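Leucine aminopeptidase (Fimbriiglobus ruber, PDB 7D1B) probably acts as a zinc-dependent glutaminyl cyclase of the M28 peptidase family, converting N-terminal glutamine of peptides to pyroglutamate. Local coordinates at residues G239-G251 and S270-L284. Numbering follows the deposited sequence. Where two conformers were deposited one is given.
Sequences GARLAMEGYSLRG and SFVNERGFDRATDVL
Leu242 pairs with Phe271 and Met244 with Arg275 as strand 242-244 runs parallel first to 271-272 and, past the inverse gamma turn centred on Asn273, to 274-275; a beta bulge there inserts two residues. The crossover between the parallel strands of this M28 element runs through helices 246-251 and 253-266, a beta-alpha-beta arrangement. After 274-275 the chain enters a loop where the Val283 side chain is about 10 Å from the zinc ion. Glycine suits position 276, whose phi is positive at 79°. Leu242 CD1 lies over the Phe271 ring face in a CH-pi contact, 3.9 Å from the centroid. A chi1 of 176° turns CG of Arg241 away from its backbone N, and the extended side chain crosses that of Glu274 at about a right angle: NE and NH2 grip Glu274 OE1 side-on in a salt bridge, while NH1 and NH2 donate hydrogen bonds to Gly276 O. In a salt-bridge network, Arg275 NH2 meets the syn lone pair of Asp282 OD1 at 2.8 Å, and Arg250 NH1 and NH2 both reach OD2. Glu245, the N-cap of helix 246-251, bends back at chi2, and OE1 accepts from Ser248 N. Its OE2 takes Tyr247 N on one carboxylate face and, on the opposite face, Val283 N at 2.9 Å and a nearly straight 171°.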
loop_
_atom_site.group_PDB
_atom_site.type_symbol
_atom_site.label_atom_id
_atom_site.label_comp_id
_atom_site.label_asym_id
_atom_site.label_seq_id
_atom_site.Cartn_x
_atom_site.Cartn_y
_atom_site.Cartn_z
ATOM N N GLY A 239 -14.141 -1.799 -11.370
ATOM C CA GLY A 239 -15.321 -2.206 -10.634
ATOM C C GLY A 239 -15.028 -2.729 -9.249
ATOM O O GLY A 239 -15.876 -3.411 -8.662
ATOM N N ALA A 240 -13.860 -2.403 -8.691
ATOM C CA ALA A 240 -13.503 -2.878 -7.360
ATOM C C ALA A 240 -14.582 -2.531 -6.339
ATOM O O ALA A 240 -15.233 -1.479 -6.416
ATOM C CB ALA A 240 -12.180 -2.238 -6.927
ATOM N N ARG A 241 -14.761 -3.426 -5.374
ATOM C CA ARG A 241 -15.677 -3.229 -4.255
ATOM C C ARG A 241 -14.839 -3.068 -2.992
ATOM O O ARG A 241 -14.394 -4.057 -2.399
ATOM C CB ARG A 241 -16.649 -4.404 -4.157
ATOM C CG ARG A 241 -17.575 -4.323 -2.965
ATOM C CD ARG A 241 -18.501 -5.563 -2.896
ATOM N NE ARG A 241 -19.160 -5.662 -1.591
ATOM C CZ ARG A 241 -18.603 -6.194 -0.501
ATOM N NH1 ARG A 241 -17.391 -6.729 -0.563
ATOM N NH2 ARG A 241 -19.257 -6.184 0.653
ATOM N N LEU A 242 -14.584 -1.817 -2.609
ATOM C CA LEU A 242 -13.736 -1.489 -1.456
ATOM C C LEU A 242 -14.648 -1.402 -0.243
ATOM O O LEU A 242 -15.236 -0.361 0.051
ATOM C CB LEU A 242 -12.937 -0.205 -1.707
ATOM C CG LEU A 242 -12.060 -0.203 -2.967
ATOM C CD1 LEU A 242 -11.386 1.152 -3.132
ATOM C CD2 LEU A 242 -11.035 -1.340 -2.958
ATOM N N ALA A 243 -14.803 -2.540 0.433
ATOM C CA ALA A 243 -15.692 -2.680 1.572
ATOM C C ALA A 243 -14.907 -2.578 2.875
ATOM O O ALA A 243 -13.693 -2.379 2.891
ATOM C CB ALA A 243 -16.501 -3.982 1.457
ATOM N N MET A 244 -15.620 -2.704 3.987
ATOM C CA MET A 244 -15.058 -2.440 5.303
ATOM C C MET A 244 -14.691 -3.757 5.978
ATOM O O MET A 244 -15.557 -4.593 6.247
ATOM C CB MET A 244 -16.081 -1.672 6.126
ATOM C CG MET A 244 -16.408 -0.333 5.497
ATOM S SD MET A 244 -17.781 0.457 6.344
ATOM C CE MET A 244 -17.649 2.125 5.694
ATOM N N GLU A 245 -13.408 -3.958 6.245
ATOM C CA GLU A 245 -13.051 -5.190 6.951
ATOM C C GLU A 245 -12.771 -4.920 8.410
ATOM O O GLU A 245 -12.583 -3.776 8.828
ATOM C CB GLU A 245 -11.987 -6.089 6.307
ATOM C CG GLU A 245 -10.546 -5.567 6.288
ATOM C CD GLU A 245 -9.820 -5.647 7.637
ATOM O OE1 GLU A 245 -9.227 -4.625 8.025
ATOM O OE2 GLU A 245 -9.867 -6.699 8.320
ATOM N N GLY A 246 -12.816 -6.000 9.187
ATOM C CA GLY A 246 -12.990 -5.862 10.614
ATOM C C GLY A 246 -11.817 -5.234 11.334
ATOM O O GLY A 246 -12.012 -4.478 12.286
ATOM N N TYR A 247 -10.579 -5.576 10.950
ATOM C CA TYR A 247 -9.473 -4.979 11.695
ATOM C C TYR A 247 -9.442 -3.469 11.501
ATOM O O TYR A 247 -9.147 -2.721 12.441
ATOM C CB TYR A 247 -8.147 -5.617 11.306
ATOM C CG TYR A 247 -8.034 -7.046 11.753
ATOM C CD1 TYR A 247 -7.877 -7.367 13.093
ATOM C CD2 TYR A 247 -8.068 -8.076 10.831
ATOM C CE1 TYR A 247 -7.756 -8.697 13.506
ATOM C CE2 TYR A 247 -7.947 -9.403 11.225
ATOM C CZ TYR A 247 -7.807 -9.702 12.564
ATOM O OH TYR A 247 -7.694 -11.015 12.962
ATOM N N SER A 248 -9.769 -3.013 10.288
ATOM C CA SER A 248 -9.839 -1.585 9.987
ATOM C C SER A 248 -10.956 -0.919 10.771
ATOM O O SER A 248 -10.768 0.152 11.358
ATOM C CB SER A 248 -10.121 -1.410 8.500
ATOM O OG SER A 248 -9.070 -1.944 7.712
ATOM N N LEU A 249 -12.138 -1.545 10.785
ATOM C CA LEU A 249 -13.260 -0.990 11.537
ATOM C C LEU A 249 -12.935 -0.886 13.020
ATOM O O LEU A 249 -13.235 0.127 13.664
ATOM C CB LEU A 249 -14.507 -1.854 11.354
ATOM C CG LEU A 249 -15.206 -1.717 10.014
ATOM C CD1 LEU A 249 -16.188 -2.857 9.821
ATOM C CD2 LEU A 249 -15.878 -0.358 9.869
ATOM N N ARG A 250 -12.331 -1.929 13.590
ATOM C CA ARG A 250 -12.075 -1.920 15.025
ATOM C C ARG A 250 -10.938 -0.977 15.379
ATOM O O ARG A 250 -10.970 -0.321 16.425
ATOM C CB ARG A 250 -11.797 -3.339 15.513
ATOM C CG ARG A 250 -13.053 -4.210 15.463
ATOM C CD ARG A 250 -12.840 -5.582 16.088
ATOM N NE ARG A 250 -11.821 -6.364 15.384
ATOM C CZ ARG A 250 -12.068 -7.171 14.351
ATOM N NH1 ARG A 250 -13.310 -7.326 13.892
ATOM N NH2 ARG A 250 -11.070 -7.831 13.780
ATOM N N GLY A 251 -9.919 -0.897 14.525
ATOM C CA GLY A 251 -8.747 -0.116 14.863
ATOM C C GLY A 251 -8.865 1.351 14.538
ATOM O O GLY A 251 -8.170 2.163 15.155
ATOM N N SER A 270 -16.323 2.982 -5.798
ATOM C CA SER A 270 -15.826 1.714 -5.269
ATOM C C SER A 270 -15.893 1.634 -3.747
ATOM O O SER A 270 -15.891 0.527 -3.207
ATOM C CB SER A 270 -14.386 1.474 -5.726
ATOM O OG SER A 270 -13.495 2.473 -5.236
ATOM N N PHE A 271 -15.917 2.763 -3.033
ATOM C CA PHE A 271 -15.945 2.730 -1.567
ATOM C C PHE A 271 -17.383 2.488 -1.127
ATOM O O PHE A 271 -18.239 3.367 -1.293
ATOM C CB PHE A 271 -15.425 4.033 -0.966
ATOM C CG PHE A 271 -13.933 4.231 -1.136
ATOM C CD1 PHE A 271 -13.387 4.685 -2.352
ATOM C CD2 PHE A 271 -13.058 3.955 -0.083
ATOM C CE1 PHE A 271 -12.027 4.876 -2.498
ATOM C CE2 PHE A 271 -11.684 4.137 -0.233
ATOM C CZ PHE A 271 -11.172 4.584 -1.447
ATOM N N VAL A 272 -17.667 1.297 -0.607
ATOM C CA VAL A 272 -19.033 0.893 -0.274
ATOM C C VAL A 272 -19.187 0.760 1.236
ATOM O O VAL A 272 -18.278 0.288 1.934
ATOM C CB VAL A 272 -19.450 -0.406 -1.002
ATOM C CG1 VAL A 272 -19.330 -0.217 -2.533
ATOM C CG2 VAL A 272 -18.666 -1.626 -0.538
ATOM N N ASN A 273 -20.356 1.163 1.737
ATOM C CA ASN A 273 -20.686 1.020 3.159
ATOM C C ASN A 273 -21.273 -0.367 3.392
ATOM O O ASN A 273 -22.462 -0.540 3.629
ATOM C CB ASN A 273 -21.616 2.141 3.607
ATOM C CG ASN A 273 -20.845 3.416 3.877
ATOM O OD1 ASN A 273 -20.383 4.085 2.954
ATOM N ND2 ASN A 273 -20.631 3.722 5.139
ATOM N N GLU A 274 -20.392 -1.369 3.324
ATOM C CA GLU A 274 -20.760 -2.768 3.509
ATOM C C GLU A 274 -19.627 -3.456 4.244
ATOM O O GLU A 274 -18.464 -3.054 4.141
ATOM C CB GLU A 274 -20.942 -3.509 2.176
ATOM C CG GLU A 274 -21.978 -2.908 1.248
ATOM C CD GLU A 274 -22.077 -3.637 -0.096
ATOM O OE1 GLU A 274 -21.591 -4.785 -0.225
ATOM O OE2 GLU A 274 -22.663 -3.054 -1.033
ATOM N N ARG A 275 -19.972 -4.532 4.946
ATOM C CA ARG A 275 -19.018 -5.257 5.778
ATOM C C ARG A 275 -18.459 -6.465 5.037
ATOM O O ARG A 275 -19.210 -7.350 4.632
ATOM C CB ARG A 275 -19.765 -5.759 7.016
ATOM C CG ARG A 275 -18.934 -6.529 7.963
ATOM C CD ARG A 275 -18.063 -5.594 8.739
ATOM N NE ARG A 275 -17.390 -6.353 9.774
ATOM C CZ ARG A 275 -16.311 -7.091 9.563
ATOM N NH1 ARG A 275 -15.765 -7.122 8.344
ATOM N NH2 ARG A 275 -15.788 -7.811 10.564
ATOM N N GLY A 276 -17.140 -6.541 4.930
ATOM C CA GLY A 276 -16.497 -7.793 4.567
ATOM C C GLY A 276 -16.535 -8.139 3.086
ATOM O O GLY A 276 -17.017 -7.389 2.237
ATOM N N PHE A 277 -16.023 -9.344 2.806
ATOM C CA PHE A 277 -15.820 -9.887 1.464
ATOM C C PHE A 277 -16.263 -11.338 1.462
ATOM O O PHE A 277 -16.369 -11.973 2.515
ATOM C CB PHE A 277 -14.338 -9.805 1.074
ATOM C CG PHE A 277 -13.792 -8.411 1.218
ATOM C CD1 PHE A 277 -14.045 -7.455 0.240
ATOM C CD2 PHE A 277 -13.117 -8.020 2.367
ATOM C CE1 PHE A 277 -13.621 -6.157 0.393
ATOM C CE2 PHE A 277 -12.667 -6.719 2.506
ATOM C CZ PHE A 277 -12.932 -5.787 1.519
ATOM N N ASP A 278 -16.517 -11.878 0.268
ATOM C CA ASP A 278 -16.799 -13.310 0.189
ATOM C C ASP A 278 -15.623 -14.128 0.704
ATOM O O ASP A 278 -15.813 -15.158 1.364
ATOM C CB ASP A 278 -17.113 -13.718 -1.248
ATOM C CG ASP A 278 -18.450 -13.201 -1.727
ATOM O OD1 ASP A 278 -19.286 -12.818 -0.882
ATOM O OD2 ASP A 278 -18.669 -13.209 -2.957
ATOM N N ARG A 279 -14.396 -13.693 0.401
ATOM C CA ARG A 279 -13.221 -14.484 0.750
ATOM C C ARG A 279 -12.949 -14.451 2.252
ATOM O O ARG A 279 -12.424 -15.425 2.805
ATOM C CB ARG A 279 -12.036 -13.971 -0.067
ATOM C CG ARG A 279 -10.855 -14.893 -0.292
ATOM C CD ARG A 279 -9.945 -14.290 -1.395
ATOM N NE ARG A 279 -10.047 -14.983 -2.680
ATOM C CZ ARG A 279 -9.983 -14.408 -3.882
ATOM N NH1 ARG A 279 -10.050 -15.171 -4.966
ATOM N NH2 ARG A 279 -9.875 -13.095 -4.025
ATOM N N ALA A 280 -13.326 -13.367 2.929
ATOM C CA ALA A 280 -13.061 -13.212 4.355
ATOM C C ALA A 280 -13.737 -11.944 4.845
ATOM O O ALA A 280 -13.865 -10.965 4.109
ATOM C CB ALA A 280 -11.558 -13.107 4.642
ATOM N N THR A 281 -14.145 -11.980 6.109
ATOM C CA THR A 281 -14.739 -10.834 6.772
ATOM C C THR A 281 -13.649 -9.926 7.334
ATOM O O THR A 281 -13.764 -8.696 7.264
ATOM C CB THR A 281 -15.705 -11.351 7.859
ATOM O OG1 THR A 281 -16.706 -12.198 7.264
ATOM C CG2 THR A 281 -16.404 -10.229 8.566
ATOM N N ASP A 282 -12.578 -10.531 7.875
ATOM C CA ASP A 282 -11.432 -9.853 8.458
ATOM C C ASP A 282 -10.195 -10.304 7.703
ATOM O O ASP A 282 -10.043 -11.493 7.400
ATOM C CB ASP A 282 -11.283 -10.230 9.936
ATOM C CG ASP A 282 -12.383 -9.632 10.821
ATOM O OD1 ASP A 282 -13.282 -8.920 10.315
ATOM O OD2 ASP A 282 -12.336 -9.869 12.038
ATOM N N VAL A 283 -9.317 -9.356 7.395
ATOM C CA VAL A 283 -8.190 -9.598 6.501
ATOM C C VAL A 283 -6.913 -9.216 7.232
ATOM O O VAL A 283 -6.714 -8.043 7.559
ATOM C CB VAL A 283 -8.325 -8.804 5.189
ATOM C CG1 VAL A 283 -7.169 -9.162 4.246
ATOM C CG2 VAL A 283 -9.677 -9.066 4.512
ATOM N N LEU A 284 -6.050 -10.192 7.485
ATOM C CA LEU A 284 -4.713 -9.880 7.975
ATOM C C LEU A 284 -3.925 -9.212 6.855
ATOM O O LEU A 284 -3.919 -9.690 5.714
ATOM C CB LEU A 284 -4.008 -11.159 8.415
ATOM C CG LEU A 284 -4.650 -11.863 9.614
ATOM C CD1 LEU A 284 -3.969 -13.195 9.835
ATOM C CD2 LEU A 284 -4.567 -10.973 10.853
#